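Local coordinates for putative alpha/beta hydrolase fold protein (Candidatus Nitrososphaera gargensis, PDB 5A62), which probably hydrolyses carboxylic esters, as expected of a carboxylesterase with the alpha/beta-hydrolase fold, at residues A[130-135]-A[224-229]; A[101-106]-A[193-198]; A[38-43]-A[173-178]; A[155-160]-A[165-170]; A[24-29]-A[264-269]. All coordinates share one frame; numbering follows the deposited sequence.

Contact 1 (A[130-135]-A[224-229])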
# COMPACT_ATOMS: atom_id res chain seq x y z
N GLN A 130 9.86 -9.69 -3.05
CA GLN A 130 9.18 -10.25 -4.19
C GLN A 130 7.70 -10.42 -3.85
O GLN A 130 7.30 -10.65 -2.72
CB GLN A 130 9.83 -11.61 -4.53
CG GLN A 130 11.26 -11.49 -5.10
CD GLN A 130 11.38 -10.56 -6.33
OE1 GLN A 130 11.98 -9.49 -6.29
NE2 GLN A 130 10.77 -10.99 -7.43
N GLU A 131 6.84 -10.38 -4.87
CA GLU A 131 5.41 -10.59 -4.63
C GLU A 131 5.14 -11.87 -3.88
O GLU A 131 4.28 -11.90 -3.01
CB GLU A 131 4.57 -10.62 -5.94
CG GLU A 131 4.43 -9.28 -6.54
CD GLU A 131 3.56 -9.27 -7.80
OE1 GLU A 131 2.71 -10.16 -7.99
OE2 GLU A 131 3.82 -8.33 -8.49
N LYS A 132 5.83 -12.97 -4.23
CA LYS A 132 5.60 -14.20 -3.58
C LYS A 132 5.86 -14.13 -2.07
O LYS A 132 5.20 -14.78 -1.30
CB LYS A 132 6.45 -15.31 -4.25
CG LYS A 132 7.92 -15.11 -3.99
CD LYS A 132 8.86 -16.21 -4.49
CE LYS A 132 10.29 -15.74 -4.17
NZ LYS A 132 11.34 -16.81 -4.34
N ASP A 133 6.78 -13.26 -1.66
CA ASP A 133 7.12 -13.10 -0.23
C ASP A 133 5.96 -12.52 0.58
O ASP A 133 5.85 -12.73 1.80
CB ASP A 133 8.30 -12.17 -0.06
CG ASP A 133 9.59 -12.64 -0.74
OD1 ASP A 133 9.75 -13.89 -0.89
OD2 ASP A 133 10.38 -11.75 -1.09
N LEU A 134 5.12 -11.74 -0.10
CA LEU A 134 4.01 -11.06 0.58
C LEU A 134 2.66 -11.76 0.39
O LEU A 134 1.66 -11.35 0.95
CB LEU A 134 3.91 -9.62 0.08
CG LEU A 134 5.13 -8.77 0.32
CD1 LEU A 134 4.91 -7.35 -0.09
CD2 LEU A 134 5.58 -8.82 1.75
N GLU A 135 2.63 -12.87 -0.35
CA GLU A 135 1.35 -13.55 -0.60
C GLU A 135 0.67 -13.99 0.66
O GLU A 135 -0.52 -13.93 0.76
CB GLU A 135 1.55 -14.73 -1.58
CG GLU A 135 0.24 -15.15 -2.24
CD GLU A 135 -0.37 -14.06 -3.16
OE1 GLU A 135 0.42 -13.20 -3.70
OE2 GLU A 135 -1.64 -14.06 -3.38
N PHE A 224 14.00 -13.65 4.79
CA PHE A 224 15.09 -12.72 5.15
C PHE A 224 16.45 -13.28 4.93
O PHE A 224 17.35 -12.54 4.61
CB PHE A 224 14.87 -12.10 6.55
CG PHE A 224 13.76 -11.10 6.52
CD1 PHE A 224 13.95 -9.86 5.94
CD2 PHE A 224 12.52 -11.42 6.98
CE1 PHE A 224 12.94 -8.95 5.88
CE2 PHE A 224 11.49 -10.50 6.94
CZ PHE A 224 11.71 -9.26 6.39
N MET A 225 16.65 -14.60 5.01
CA MET A 225 17.94 -15.17 4.58
C MET A 225 18.25 -14.84 3.17
O MET A 225 19.33 -14.45 2.81
CB MET A 225 17.99 -16.69 4.78
CG MET A 225 18.17 -17.09 6.22
SD MET A 225 19.83 -16.85 6.87
CE MET A 225 20.66 -18.24 6.07
N ARG A 226 17.24 -15.00 2.32
CA ARG A 226 17.45 -14.76 0.90
C ARG A 226 17.74 -13.25 0.66
O ARG A 226 18.68 -12.86 -0.05
CB ARG A 226 16.25 -15.20 0.10
CG ARG A 226 16.54 -15.14 -1.40
CD ARG A 226 15.28 -15.27 -2.25
NE ARG A 226 14.58 -13.99 -2.30
CZ ARG A 226 13.34 -13.72 -1.85
NH1 ARG A 226 12.60 -14.58 -1.23
NH2 ARG A 226 12.89 -12.50 -2.09
N LEU A 227 16.93 -12.37 1.24
CA LEU A 227 17.13 -10.96 1.05
C LEU A 227 18.43 -10.45 1.63
O LEU A 227 19.04 -9.60 1.01
CB LEU A 227 15.93 -10.20 1.60
CG LEU A 227 14.59 -10.41 0.93
CD1 LEU A 227 13.49 -9.69 1.69
CD2 LEU A 227 14.57 -9.98 -0.50
N ILE A 228 18.84 -10.93 2.79
CA ILE A 228 20.06 -10.44 3.37
C ILE A 228 21.24 -10.97 2.66
O ILE A 228 22.24 -10.26 2.52
CB ILE A 228 20.07 -10.65 4.90
CG1 ILE A 228 20.92 -9.51 5.53
CG2 ILE A 228 20.42 -12.05 5.29
CD1 ILE A 228 20.33 -8.16 5.42
N LYS A 229 21.19 -12.17 2.14
CA LYS A 229 22.27 -12.69 1.30
C LYS A 229 22.42 -11.88 0.04
O LYS A 229 23.53 -11.51 -0.41
CB LYS A 229 22.06 -14.17 1.04
CG LYS A 229 22.50 -14.95 2.26
CD LYS A 229 22.46 -16.47 2.07
CE LYS A 229 21.17 -17.07 2.62
NZ LYS A 229 20.99 -18.51 2.27
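The Arg226 guanidinium meets the Asp133 carboxylate edge to edge, with their planes only 21° apart. Over one face of the guanidinium lies Lys132 CE, 3.9 Å from NH1. Gln130 CG approaches obliquely, 3.6 Å from NH2. This is an end-on, two-pronged salt bridge. It ties the start of the helical insertion after strand 116-122 to helix 222-234 of the alpha/beta-hydrolase core. Arg226 NH1 gives a hydrogen bond of 3.0 Å to Asp133 OD1. Arg226 NH2 bonds Asp133 OD2 at 2.8 Å, almost straight at 176°. The arginine chain leaves its helix with CG anti to the backbone N (chi1 -171°). A bend at chi3 then turns the two terminal nitrogens onto the carboxylate. NE makes a long, weak ion pair with Glu230. The aspartate is itself held from its own segment. Its OD2, whose syn lone pair faces NH2, also accepts Gln130 N at 2.9 Å, from above the carboxylate plane.

Contact 2 (A[101-106]-A[193-198])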
# COMPACT_ATOMS: atom_id res chain seq x y z
N GLY A 101 11.13 -3.02 11.19
CA GLY A 101 12.06 -2.07 11.90
C GLY A 101 13.39 -2.00 11.24
O GLY A 101 14.04 -0.96 11.20
N GLY A 102 13.85 -3.08 10.68
CA GLY A 102 15.10 -3.19 9.90
C GLY A 102 15.03 -2.43 8.60
O GLY A 102 15.92 -1.68 8.20
N ILE A 103 13.89 -2.56 7.90
CA ILE A 103 13.67 -1.83 6.73
C ILE A 103 13.65 -0.30 7.00
O ILE A 103 14.27 0.53 6.31
CB ILE A 103 12.32 -2.29 6.09
CG1 ILE A 103 12.21 -3.83 6.18
CG2 ILE A 103 12.41 -1.73 4.72
CD1 ILE A 103 10.99 -4.47 5.53
N ILE A 104 12.89 0.08 8.03
CA ILE A 104 12.83 1.45 8.43
C ILE A 104 14.27 1.99 8.73
O ILE A 104 14.58 3.08 8.30
CB ILE A 104 11.90 1.61 9.66
CG1 ILE A 104 10.45 1.35 9.22
CG2 ILE A 104 12.08 2.98 10.31
CD1 ILE A 104 9.51 1.11 10.39
N SER A 105 15.05 1.21 9.48
CA SER A 105 16.39 1.67 9.82
C SER A 105 17.20 1.91 8.59
O SER A 105 17.98 2.89 8.54
CB SER A 105 17.12 0.72 10.76
OG SER A 105 17.54 -0.50 10.17
N SER A 106 17.06 1.04 7.58
CA SER A 106 17.83 1.19 6.38
C SER A 106 17.45 2.43 5.57
O SER A 106 18.31 3.17 5.08
CB SER A 106 17.77 -0.12 5.59
OG SER A 106 16.52 -0.29 4.95
N VAL A 193 0.27 -3.67 4.11
CA VAL A 193 0.11 -3.01 2.82
C VAL A 193 1.36 -2.13 2.52
O VAL A 193 1.83 -2.05 1.40
CB VAL A 193 -1.21 -2.23 2.78
CG1 VAL A 193 -1.24 -1.29 1.58
CG2 VAL A 193 -2.39 -3.18 2.80
N ALA A 194 1.85 -1.42 3.54
CA ALA A 194 2.99 -0.54 3.36
C ALA A 194 4.21 -1.27 2.84
O ALA A 194 5.10 -0.65 2.25
CB ALA A 194 3.31 0.21 4.62
N LEU A 195 4.31 -2.55 3.11
CA LEU A 195 5.48 -3.29 2.60
C LEU A 195 5.60 -3.20 1.11
O LEU A 195 6.70 -3.32 0.57
CB LEU A 195 5.43 -4.76 3.05
CG LEU A 195 5.45 -4.94 4.58
CD1 LEU A 195 5.31 -6.40 4.88
CD2 LEU A 195 6.69 -4.36 5.20
N TYR A 196 4.52 -3.06 0.39
CA TYR A 196 4.59 -2.90 -1.08
C TYR A 196 5.19 -1.61 -1.55
O TYR A 196 5.51 -1.42 -2.72
CB TYR A 196 3.18 -2.99 -1.69
CG TYR A 196 2.58 -4.37 -1.69
CD1 TYR A 196 2.80 -5.20 -2.76
CD2 TYR A 196 1.75 -4.82 -0.69
CE1 TYR A 196 2.27 -6.47 -2.78
CE2 TYR A 196 1.19 -6.07 -0.76
CZ TYR A 196 1.47 -6.89 -1.81
OH TYR A 196 0.89 -8.17 -1.85
N THR A 197 5.33 -0.65 -0.63
CA THR A 197 5.78 0.71 -0.96
C THR A 197 7.24 0.91 -0.67
O THR A 197 7.73 2.05 -0.82
CB THR A 197 4.95 1.79 -0.23
OG1 THR A 197 5.31 1.78 1.15
CG2 THR A 197 3.51 1.52 -0.35
N ILE A 198 7.98 -0.15 -0.33
CA ILE A 198 9.45 -0.01 -0.11
C ILE A 198 10.08 0.35 -1.47
O ILE A 198 9.78 -0.36 -2.45
CB ILE A 198 10.02 -1.31 0.35
CG1 ILE A 198 9.45 -1.72 1.72
CG2 ILE A 198 11.52 -1.25 0.38
CD1 ILE A 198 9.74 -3.18 2.03
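Leu195 makes the first touch from 193-198, through one branch. Its CD2 lies 4.3 Å from Ile103 CD1, a loose touch. The same side chain comes close to a bound acetate ion and packs on His137 of helix 136-147. Thr197 does not reach 101-106, but it braces the turn. Its OG1 donates to Ala194 O at 2.7 Å, in the carbonyl plane and on a lone pair. Thr197 OG1 is also hydrogen-bonded to Met74 N. Ala194 O takes Thr197 N as well, so two donors hold this carbonyl. Ile198 then makes the main contact. Its CD1 sits 3.9 Å from Ile103 CD1 and 4.1 Å from Ile103 CG2. The two isoleucine side chains cross at about a right angle. In Ile198, CG1 is anti to the carbonyl carbon (chi1 -64°), which sends CD1 toward helix 100-111. Ile103 is modelled in two conformers, so these distances hold for one of them. All three touching residues are buried, and the contact is purely apolar. It joins the turn after helix 185-194, in the probable cap, to helix 100-111, which follows the probable nucleophile elbow and includes its Gly101. This is consistent with a cap packed over the nucleophile-elbow helix of an alpha/beta-hydrolase.

Contact 3 (A[38-43]-A[173-178]); sequences IWDYEI and ADFFRE
Ile38 O is hydrogen-bonded to Lys254 NZ and lies 3.9 Å from Phe175 CZ across the contact. The Lys254 side chain also touches Phe175 and Asp40. Phe175 is the residue that carries the contact, which joins helix 170-180 of the probable cap to the start of helix 40-48 in the alpha/beta-hydrolase core. Its CG is anti to the backbone N (chi1 177°), and the ring reaches from helix 170-180 to the turn before helix 40-48. CZ, the far corner of the ring, does the touching. It also meets Ile38 CA at 3.9 Å. The Ile38 side chain joins less closely, with CG1 at 4.4 Å from the same CZ. Asp40 OD1 lies 4.0 Å from Phe175 CZ, in one of the two conformers modelled for Asp40. The Asp40 and Phe175 side chains run past one another in opposite senses; the carboxylate and ring planes are 25° apart. Ile38 and Asp40 both approach the ring obliquely. Trp39, between them, holds the N-cap position and turns its CB away. Ile252 of helix 250-253 packs on both Ile38 and Phe175. Polar bonds here run within a segment or to outside residues such as Lys254 and Glu154, the partner of Arg177. Between 38-43 and 173-178 there is van der Waals contact at one ring corner.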
# COMPACT_ATOMS: atom_id res chain seq x y z
N ILE A 38 7.91 -6.07 23.35
CA ILE A 38 8.78 -7.10 22.80
C ILE A 38 10.21 -6.86 23.21
O ILE A 38 11.01 -7.76 23.08
CB ILE A 38 8.62 -7.17 21.26
CG1 ILE A 38 8.80 -8.60 20.74
CG2 ILE A 38 9.54 -6.21 20.53
CD1 ILE A 38 8.57 -8.75 19.24
N TRP A 39 10.54 -5.65 23.69
CA TRP A 39 11.92 -5.19 23.94
C TRP A 39 12.28 -5.16 25.41
O TRP A 39 13.32 -4.61 25.81
CB TRP A 39 12.16 -3.81 23.31
CG TRP A 39 12.11 -3.70 21.83
CD1 TRP A 39 11.36 -2.79 21.06
CD2 TRP A 39 12.95 -4.38 20.88
NE1 TRP A 39 11.63 -2.97 19.75
CE2 TRP A 39 12.63 -3.88 19.60
CE3 TRP A 39 13.94 -5.34 20.97
CZ2 TRP A 39 13.24 -4.32 18.48
CZ3 TRP A 39 14.56 -5.76 19.86
CH2 TRP A 39 14.18 -5.26 18.58
N ASP A 40 11.47 -5.76 26.27
CA ASP A 40 11.70 -5.61 27.70
C ASP A 40 13.11 -5.97 28.13
O ASP A 40 13.81 -5.20 28.81
CB ASP A 40 10.62 -6.42 28.49
CG ASP A 40 10.49 -7.97 28.11
OD1 ASP A 40 11.14 -8.54 27.18
OD2 ASP A 40 9.68 -8.65 28.81
N TYR A 41 13.53 -7.16 27.73
CA TYR A 41 14.83 -7.64 28.06
C TYR A 41 15.92 -6.75 27.50
O TYR A 41 16.90 -6.42 28.17
CB TYR A 41 15.04 -9.06 27.56
CG TYR A 41 16.43 -9.61 27.78
CD1 TYR A 41 16.86 -9.95 29.05
CD2 TYR A 41 17.33 -9.70 26.73
CE1 TYR A 41 18.14 -10.42 29.27
CE2 TYR A 41 18.61 -10.18 26.94
CZ TYR A 41 18.99 -10.57 28.21
OH TYR A 41 20.30 -11.02 28.40
N GLU A 42 15.78 -6.38 26.25
CA GLU A 42 16.79 -5.61 25.59
C GLU A 42 16.94 -4.22 26.22
O GLU A 42 18.06 -3.73 26.29
CB GLU A 42 16.45 -5.41 24.08
CG GLU A 42 16.57 -6.66 23.27
CD GLU A 42 15.44 -7.61 23.39
OE1 GLU A 42 14.42 -7.40 24.07
OE2 GLU A 42 15.55 -8.67 22.71
N ILE A 43 15.85 -3.58 26.63
CA ILE A 43 15.96 -2.26 27.26
C ILE A 43 16.80 -2.41 28.54
O ILE A 43 17.75 -1.63 28.71
CB ILE A 43 14.58 -1.69 27.53
CG1 ILE A 43 13.90 -1.31 26.20
CG2 ILE A 43 14.68 -0.50 28.47
CD1 ILE A 43 12.42 -1.03 26.27
N ALA A 173 5.14 -18.76 23.11
CA ALA A 173 3.83 -18.52 22.56
C ALA A 173 3.02 -17.49 23.30
O ALA A 173 2.37 -16.63 22.71
CB ALA A 173 3.05 -19.82 22.45
N ASP A 174 3.06 -17.57 24.64
CA ASP A 174 2.26 -16.71 25.39
C ASP A 174 2.81 -15.29 25.39
O ASP A 174 2.01 -14.34 25.41
CB ASP A 174 2.15 -17.26 26.84
CG ASP A 174 1.21 -18.37 26.94
OD1 ASP A 174 0.39 -18.64 26.09
OD2 ASP A 174 1.24 -19.05 28.01
N PHE A 175 4.12 -15.12 25.36
CA PHE A 175 4.75 -13.82 25.18
C PHE A 175 4.34 -13.20 23.81
O PHE A 175 3.84 -12.06 23.75
CB PHE A 175 6.23 -13.98 25.32
CG PHE A 175 7.08 -12.74 25.08
CD1 PHE A 175 6.66 -11.49 25.44
CD2 PHE A 175 8.33 -12.88 24.52
CE1 PHE A 175 7.52 -10.38 25.25
CE2 PHE A 175 9.13 -11.77 24.29
CZ PHE A 175 8.71 -10.53 24.70
N PHE A 176 4.39 -14.01 22.76
CA PHE A 176 3.92 -13.57 21.48
C PHE A 176 2.47 -13.14 21.53
O PHE A 176 2.10 -12.07 20.99
CB PHE A 176 4.09 -14.66 20.44
CG PHE A 176 3.50 -14.33 19.11
CD1 PHE A 176 4.20 -13.63 18.19
CD2 PHE A 176 2.24 -14.75 18.80
CE1 PHE A 176 3.64 -13.31 16.97
CE2 PHE A 176 1.69 -14.46 17.56
CZ PHE A 176 2.42 -13.73 16.69
N ARG A 177 1.58 -13.90 22.16
CA ARG A 177 0.17 -13.51 22.29
C ARG A 177 0.02 -12.16 22.93
O ARG A 177 -0.71 -11.32 22.40
CB ARG A 177 -0.62 -14.47 23.18
CG ARG A 177 -0.93 -15.79 22.52
CD ARG A 177 -1.72 -16.72 23.45
NE ARG A 177 -2.15 -17.96 22.77
CZ ARG A 177 -1.49 -19.11 22.82
NH1 ARG A 177 -0.38 -19.25 23.53
NH2 ARG A 177 -1.93 -20.17 22.12
N GLU A 178 0.70 -11.99 24.06
CA GLU A 178 0.68 -10.73 24.81
C GLU A 178 0.95 -9.59 23.86
O GLU A 178 0.09 -8.67 23.77
CB GLU A 178 1.64 -10.70 26.03
CG GLU A 178 1.39 -9.49 26.98
CD GLU A 178 0.27 -9.67 28.04
OE1 GLU A 178 -0.86 -10.17 27.73
OE2 GLU A 178 0.50 -9.23 29.22

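Contact 4 (A[155-160]-A[165-170]); sequences HKLVSL and DLFADK
Lys156 meets the loop through its backbone, with Lys156 O 3.6 Å from Leu166 CB. Leu157, the last helical residue, has the largest share on the first segment. Its CD2 comes to the edge of the Phe167 ring, near the ring plane, 3.6 Å from Phe167 CD2. Leu166 CG lies over one face of that ring. Leu157 O faces the returning chain, 3.4 Å from Asp165 CB. A water bridges the two backbones. It donates to Leu157 O at 2.8 Å and accepts from Phe167 N at 3.0 Å, so it joins a helix-end carbonyl to a loop amide. Val158 leaves helical geometry and touches Asp165 lightly. Ser159 N then gives a weak, nearly straight hydrogen bond (168°) to Asp165 OD1, 3.3 Å away. The Asp165 carboxylate is brought beside Ser159 with CG anti to the carbonyl carbon (chi1 -75°). These contacts close the loop joining helix 149-157 to helix 170-180 in the probable helical cap of this alpha/beta-hydrolase fold.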
# COMPACT_ATOMS: atom_id res chain seq x y z
N HIS A 155 -4.20 -18.45 15.15
CA HIS A 155 -3.86 -19.12 13.89
C HIS A 155 -2.39 -19.12 13.57
O HIS A 155 -1.89 -20.11 12.99
CB HIS A 155 -4.65 -18.49 12.73
CG HIS A 155 -6.09 -18.88 12.73
ND1 HIS A 155 -6.52 -20.05 12.14
CD2 HIS A 155 -7.18 -18.22 13.15
CE1 HIS A 155 -7.83 -20.13 12.30
NE2 HIS A 155 -8.26 -19.04 12.90
N LYS A 156 -1.69 -18.06 13.92
CA LYS A 156 -0.24 -17.98 13.72
C LYS A 156 0.50 -18.99 14.62
O LYS A 156 1.50 -19.55 14.21
CB LYS A 156 0.29 -16.61 13.96
CG LYS A 156 -0.16 -15.66 12.86
CD LYS A 156 0.38 -14.27 13.08
CE LYS A 156 1.85 -14.15 12.82
NZ LYS A 156 2.03 -14.15 11.33
N LEU A 157 -0.06 -19.22 15.78
CA LEU A 157 0.62 -20.04 16.78
C LEU A 157 0.49 -21.51 16.50
O LEU A 157 1.30 -22.26 16.97
CB LEU A 157 0.09 -19.68 18.13
CG LEU A 157 0.61 -18.37 18.68
CD1 LEU A 157 -0.11 -17.88 19.92
CD2 LEU A 157 2.10 -18.42 19.02
N VAL A 158 -0.54 -21.98 15.80
CA VAL A 158 -0.70 -23.41 15.50
C VAL A 158 -0.49 -23.75 14.03
O VAL A 158 -0.98 -23.10 13.15
CB VAL A 158 -2.13 -23.81 15.86
CG1 VAL A 158 -2.34 -25.28 15.60
CG2 VAL A 158 -2.44 -23.44 17.28
N SER A 159 0.25 -24.81 13.72
CA SER A 159 0.50 -25.18 12.32
C SER A 159 0.14 -26.68 12.22
O SER A 159 0.91 -27.59 12.65
CB SER A 159 1.94 -24.80 11.98
OG SER A 159 2.30 -23.63 12.78
N LEU A 160 -1.09 -26.90 11.79
CA LEU A 160 -1.60 -28.25 11.64
C LEU A 160 -0.80 -28.92 10.54
O LEU A 160 -0.37 -30.08 10.69
CB LEU A 160 -3.10 -28.18 11.29
CG LEU A 160 -3.98 -27.71 12.41
CD1 LEU A 160 -5.43 -27.90 12.08
CD2 LEU A 160 -3.66 -28.49 13.69
N ASP A 165 4.81 -26.12 15.59
CA ASP A 165 4.13 -24.86 15.83
C ASP A 165 5.14 -23.77 15.69
O ASP A 165 6.32 -24.00 15.66
CB ASP A 165 3.54 -24.84 17.22
CG ASP A 165 2.28 -25.70 17.32
OD1 ASP A 165 1.83 -26.25 16.28
OD2 ASP A 165 1.74 -25.78 18.43
N LEU A 166 4.65 -22.55 15.65
CA LEU A 166 5.53 -21.41 15.57
C LEU A 166 6.59 -21.37 16.71
O LEU A 166 7.73 -21.08 16.44
CB LEU A 166 4.70 -20.13 15.64
CG LEU A 166 5.41 -18.81 15.34
CD1 LEU A 166 6.09 -18.80 13.99
CD2 LEU A 166 4.45 -17.68 15.39
N PHE A 167 6.21 -21.66 17.94
CA PHE A 167 7.15 -21.73 19.06
C PHE A 167 6.99 -23.08 19.69
O PHE A 167 5.84 -23.54 19.95
CB PHE A 167 6.83 -20.65 20.09
CG PHE A 167 6.84 -19.25 19.52
CD1 PHE A 167 8.06 -18.66 19.18
CD2 PHE A 167 5.69 -18.56 19.27
CE1 PHE A 167 8.10 -17.41 18.61
CE2 PHE A 167 5.72 -17.31 18.69
CZ PHE A 167 6.93 -16.73 18.34
N ALA A 168 8.11 -23.64 20.07
CA ALA A 168 8.10 -24.94 20.77
C ALA A 168 7.66 -24.84 22.25
O ALA A 168 7.07 -25.75 22.77
CB ALA A 168 9.48 -25.55 20.70
N ASP A 169 7.97 -23.71 22.87
CA ASP A 169 7.79 -23.42 24.29
C ASP A 169 6.53 -22.55 24.45
O ASP A 169 6.44 -21.44 23.88
CB ASP A 169 9.09 -22.75 24.77
CG ASP A 169 9.11 -22.47 26.29
OD1 ASP A 169 8.04 -22.51 26.97
OD2 ASP A 169 10.24 -22.20 26.74
N LYS A 170 5.53 -23.02 25.20
CA LYS A 170 4.31 -22.27 25.53
C LYS A 170 4.66 -20.95 26.10
O LYS A 170 3.90 -20.00 25.91
CB LYS A 170 3.35 -23.01 26.51
CG LYS A 170 2.04 -22.24 26.85
CD LYS A 170 0.99 -23.04 27.63
CE LYS A 170 -0.23 -22.23 27.98
NZ LYS A 170 0.05 -21.17 28.92
O HOH W 1 3.35 -21.69 18.83

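Contact 5 (A[24-29]-A[264-269]); sequences YPLVLI and GFLAIV
Leu26 and Leu266 meet end to end through their methyls. Both methyls of each take part, with Leu26 CD2 3.9 Å from Leu266 CD2 and Leu26 CD1 4.0 Å from Leu266 CD1. In each leucine CG is anti to the carbonyl carbon (chi1 -60° in Leu26, -70° in Leu266), and the branched end points between strand 25-29 and helix 256-272. A second, lighter touch lies one helical turn on. Val269 CG1 sits 4.0 Å from Tyr24 OH, and the two side chains cross at about a right angle. The tyrosine OH is hydrogen-bonded to Asp117 and to Thr94, so the hydroxyl beside the valine has polar partners on the sheet. Pro25 CD lies over one face of the ring, and Leu26 CD2 is at its edge. Further out, Leu46 of helix 40-48 packs on both leucines, while Thr94 touches Leu26 and Val269. Backbone bonds to Arg52, Ile54 and Thr94 hold Tyr24 to Val27 between the two neighbouring strands. Helix 256-272 therefore lies beside helix 40-48 on one face of the central sheet of the alpha/beta-hydrolase fold, across strand 25-29 and toward strands 93-98 and 212-218.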
# COMPACT_ATOMS: atom_id res chain seq x y z
N TYR A 24 25.15 7.37 24.97
CA TYR A 24 25.02 7.05 23.54
C TYR A 24 23.64 6.42 23.26
O TYR A 24 23.28 5.44 23.90
CB TYR A 24 26.14 6.10 23.10
CG TYR A 24 26.13 5.89 21.61
CD1 TYR A 24 26.67 6.81 20.74
CD2 TYR A 24 25.40 4.84 21.07
CE1 TYR A 24 26.59 6.67 19.36
CE2 TYR A 24 25.33 4.67 19.72
CZ TYR A 24 25.92 5.56 18.84
OH TYR A 24 25.83 5.52 17.44
N PRO A 25 22.94 7.03 22.28
CA PRO A 25 21.54 6.60 22.04
C PRO A 25 21.37 5.47 21.03
O PRO A 25 21.92 5.50 19.94
CB PRO A 25 20.92 7.84 21.50
CG PRO A 25 22.02 8.50 20.72
CD PRO A 25 23.25 8.23 21.50
N LEU A 26 20.59 4.51 21.47
CA LEU A 26 20.16 3.37 20.65
C LEU A 26 18.66 3.47 20.49
O LEU A 26 17.94 3.76 21.45
CB LEU A 26 20.46 2.07 21.36
CG LEU A 26 21.94 1.77 21.70
CD1 LEU A 26 22.12 0.45 22.35
CD2 LEU A 26 22.86 1.87 20.52
N VAL A 27 18.19 3.24 19.27
CA VAL A 27 16.79 3.30 18.93
C VAL A 27 16.31 1.92 18.54
O VAL A 27 16.92 1.35 17.63
CB VAL A 27 16.58 4.28 17.76
CG1 VAL A 27 15.11 4.37 17.37
CG2 VAL A 27 17.15 5.66 18.09
N LEU A 28 15.28 1.45 19.19
CA LEU A 28 14.73 0.11 18.99
C LEU A 28 13.46 0.22 18.20
O LEU A 28 12.54 0.95 18.59
CB LEU A 28 14.46 -0.68 20.26
CG LEU A 28 15.60 -0.66 21.26
CD1 LEU A 28 15.23 -1.47 22.46
CD2 LEU A 28 16.85 -1.21 20.70
N ILE A 29 13.36 -0.54 17.09
CA ILE A 29 12.17 -0.50 16.21
C ILE A 29 11.62 -1.90 16.05
O ILE A 29 12.29 -2.78 15.51
CB ILE A 29 12.48 0.15 14.88
CG1 ILE A 29 13.31 1.43 15.03
CG2 ILE A 29 11.20 0.43 14.15
CD1 ILE A 29 13.49 2.21 13.75
N GLY A 264 28.72 -7.44 20.73
CA GLY A 264 29.86 -7.37 19.90
C GLY A 264 29.82 -6.26 18.87
O GLY A 264 30.75 -5.47 18.67
N PHE A 265 28.70 -6.21 18.17
CA PHE A 265 28.53 -5.15 17.20
C PHE A 265 28.55 -3.77 17.86
O PHE A 265 29.12 -2.82 17.34
CB PHE A 265 27.14 -5.31 16.52
CG PHE A 265 26.98 -6.49 15.58
CD1 PHE A 265 28.06 -7.26 15.11
CD2 PHE A 265 25.71 -6.81 15.11
CE1 PHE A 265 27.82 -8.30 14.25
CE2 PHE A 265 25.50 -7.81 14.23
CZ PHE A 265 26.54 -8.54 13.79
N LEU A 266 27.86 -3.61 18.99
CA LEU A 266 27.80 -2.34 19.65
C LEU A 266 29.19 -1.93 20.16
O LEU A 266 29.47 -0.75 20.20
CB LEU A 266 26.79 -2.37 20.80
CG LEU A 266 25.32 -2.48 20.30
CD1 LEU A 266 24.40 -2.66 21.45
CD2 LEU A 266 24.96 -1.23 19.55
N ALA A 267 30.02 -2.90 20.50
CA ALA A 267 31.38 -2.57 20.89
C ALA A 267 32.17 -2.00 19.75
O ALA A 267 32.93 -1.05 19.97
CB ALA A 267 32.09 -3.80 21.41
N ILE A 268 31.98 -2.52 18.55
CA ILE A 268 32.61 -1.96 17.35
C ILE A 268 32.13 -0.56 17.12
O ILE A 268 32.91 0.32 16.83
CB ILE A 268 32.34 -2.82 16.12
CG1 ILE A 268 32.98 -4.20 16.32
CG2 ILE A 268 32.72 -2.13 14.81
CD1 ILE A 268 32.50 -5.23 15.33
N VAL A 269 30.81 -0.34 17.20
CA VAL A 269 30.28 0.97 16.94
C VAL A 269 30.80 1.96 17.97
O VAL A 269 31.17 3.09 17.59
CB VAL A 269 28.73 0.97 17.00
CG1 VAL A 269 28.21 2.39 16.89
CG2 VAL A 269 28.18 0.04 15.94

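Contacts 1 and 2 touch, their centres 13 Å apart, through Leu134 against Leu195 and Tyr196. Contacts 3 and 4 also touch, their centres 16 Å apart, where Phe176 and Ala173 pack on Leu157 and Phe167. These four contacts all involve the probable helical cap between strands 116-122 and 212-218. Contact 5 belongs to the core. It meets contact 2 where Ile29 packs on Gly101 and Ile104, and contact 3 where Trp39 packs on Leu28 and Ile29. Contacts 4 and 5 are far apart, with centres 32 Å apart. The probable nucleophile, Ser99, lies just before contact 2 and touches Phe224 of contact 1. The acetate near Leu195, probably from the crystallisation liquor, may mark a pocket.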